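Local coordinates for insecticidal protein (Brevibacillus laterosporus, PDB 7ML9), which is probably a beta-pore-forming toxin of the epsilon-toxin/MTX2 family, active against the western corn rootworm, at residues G42-N45 against E46-T50. Residues are numbered along the deposited sequence; the frame is centred on the assembly and turned at random.
With EDO (1,2-ethanediol), chain E.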
loop_
_atom_site.group_PDB
_atom_site.type_symbol
_atom_site.label_atom_id
_atom_site.label_comp_id
_atom_site.label_asym_id
_atom_site.label_seq_id
_atom_site.Cartn_x
_atom_site.Cartn_y
_atom_site.Cartn_z
ATOM N N GLY A 42 -29.788 20.997 0.326
ATOM C CA GLY A 42 -30.270 20.604 1.647
ATOM C C GLY A 42 -30.711 21.783 2.499
ATOM O O GLY A 42 -31.730 21.716 3.196
ATOM N N THR A 43 -29.951 22.878 2.466
ATOM C CA THR A 43 -30.268 24.034 3.301
ATOM C C THR A 43 -31.574 24.708 2.861
ATOM O O THR A 43 -32.387 25.106 3.707
ATOM C CB THR A 43 -29.100 25.017 3.264
ATOM O OG1 THR A 43 -27.937 24.401 3.858
ATOM C CG2 THR A 43 -29.434 26.286 4.029
ATOM N N PHE A 44 -31.789 24.854 1.548
ATOM C CA PHE A 44 -33.071 25.376 1.068
ATOM C C PHE A 44 -34.211 24.419 1.381
ATOM O O PHE A 44 -35.334 24.857 1.651
ATOM C CB PHE A 44 -33.014 25.635 -0.436
ATOM C CG PHE A 44 -32.291 26.897 -0.799
ATOM C CD1 PHE A 44 -32.596 28.093 -0.164
ATOM C CD2 PHE A 44 -31.295 26.887 -1.757
ATOM C CE1 PHE A 44 -31.917 29.259 -0.485
ATOM C CE2 PHE A 44 -30.611 28.046 -2.082
ATOM C CZ PHE A 44 -30.916 29.227 -1.450
ATOM N N ASN A 45 -33.946 23.114 1.351
ATOM C CA ASN A 45 -34.992 22.157 1.678
ATOM C C ASN A 45 -35.448 22.304 3.118
ATOM O O ASN A 45 -36.636 22.130 3.409
ATOM C CB ASN A 45 -34.522 20.732 1.399
ATOM C CG ASN A 45 -34.471 20.436 -0.066
ATOM O OD1 ASN A 45 -34.995 21.206 -0.882
ATOM N ND2 ASN A 45 -33.859 19.314 -0.426
ATOM N N GLU A 46 -34.526 22.614 4.037
ATOM C CA GLU A 46 -34.935 22.913 5.404
ATOM C C GLU A 46 -35.697 24.230 5.455
ATOM O O GLU A 46 -36.714 24.339 6.151
ATOM C CB GLU A 46 -33.721 22.977 6.343
ATOM C CG GLU A 46 -32.991 21.605 6.514
ATOM C CD GLU A 46 -31.864 21.622 7.542
ATOM O OE1 GLU A 46 -31.457 22.707 8.023
ATOM O OE2 GLU A 46 -31.359 20.517 7.867
ATOM N N ALA A 47 -35.210 25.244 4.727
ATOM C CA ALA A 47 -35.804 26.578 4.814
ATOM C C ALA A 47 -37.224 26.603 4.277
ATOM O O ALA A 47 -38.064 27.353 4.789
ATOM C CB ALA A 47 -34.948 27.594 4.054
ATOM N N TRP A 48 -37.513 25.798 3.261
ATOM C CA TRP A 48 -38.747 25.926 2.511
ATOM C C TRP A 48 -39.534 24.632 2.411
ATOM O O TRP A 48 -40.573 24.619 1.746
ATOM C CB TRP A 48 -38.449 26.449 1.092
ATOM C CG TRP A 48 -37.864 27.838 1.067
ATOM C CD1 TRP A 48 -36.651 28.213 0.561
ATOM C CD2 TRP A 48 -38.474 29.039 1.566
ATOM N NE1 TRP A 48 -36.466 29.566 0.720
ATOM C CE2 TRP A 48 -37.569 30.095 1.334
ATOM C CE3 TRP A 48 -39.701 29.321 2.184
ATOM C CZ2 TRP A 48 -37.854 31.416 1.689
ATOM C CZ3 TRP A 48 -39.978 30.638 2.547
ATOM C CH2 TRP A 48 -39.060 31.666 2.295
ATOM N N ASN A 49 -39.059 23.544 3.024
ATOM C CA ASN A 49 -39.710 22.230 2.948
ATOM C C ASN A 49 -39.847 21.731 1.514
ATOM O O ASN A 49 -40.847 21.110 1.148
ATOM C CB ASN A 49 -41.066 22.251 3.647
ATOM C CG ASN A 49 -40.927 22.445 5.127
ATOM O OD1 ASN A 49 -41.284 23.492 5.674
ATOM N ND2 ASN A 49 -40.355 21.451 5.786
ATOM N N THR A 50 -38.821 21.975 0.702
ATOM C CA THR A 50 -38.792 21.547 -0.686
ATOM C C THR A 50 -38.052 20.215 -0.804
ATOM O O THR A 50 -37.529 19.682 0.174
ATOM C CB THR A 50 -38.118 22.618 -1.541
ATOM O OG1 THR A 50 -37.016 23.171 -0.809
ATOM C CG2 THR A 50 -39.118 23.738 -1.885
HETATM C C1 EDO E . -32.391 16.136 6.670
HETATM O O1 EDO E . -31.089 15.551 6.683
HETATM C C2 EDO E . -32.336 17.393 7.524
HETATM O O2 EDO E . -32.050 18.492 6.657
#
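The rings of Phe44 and Trp48, one helical turn apart, lie side by side and point the same way; they meet where CD1 of Phe44 comes 4.1 Å from CD1 of Trp48. That indole carbon approaches the phenyl ring obliquely, and the touch is an apolar one. One face of the indole carries the CB of Ala47, 3.9 Å above the ring plane and offset toward the rim. Phe44 also packs on Leu71 of strand 69-71 and on Pro232, and Trp48 touches Glu66, so this side of the helix faces neighbouring loops and strand.

The amide of Asn45 works on the chain beyond the helix. With CG anti to the carbonyl carbon (chi1 -73°), its OD1 accepts a 2.8 Å hydrogen bond from OG1 of Thr50, whose side chain crosses that of Asn45 at about a right angle. The C=O...donor angle is 136° and the hydroxyl is slightly tilted from the carbonyl plane. The same OD1 also accepts a hydrogen bond from the backbone N of Phe52, so two donors grip one oxygen, which would hold the amide in its rotation.

Glu46 runs extended past CG, and its OE2 forms a salt bridge with Lys252 and accepts a very short hydrogen bond, 2.5 Å, from O2 of a 1,2-ethanediol, probably a crystallisation additive.

Backbone bonds record where the helix stops. Ala47 N to Thr43 O measures 3.0 Å; the last, Asn49 N to Asn45 O, is weak, with an N-H...acceptor angle of 121°. Asn49 then adopts positive phi. Such fading i to i+4 bonding, closed by a positive-phi residue, with a side-chain hydrogen bond between Asn45 and the residue after it, is characteristic of a helix C-terminus, here that of helix 28-48, leading toward strand 59-63.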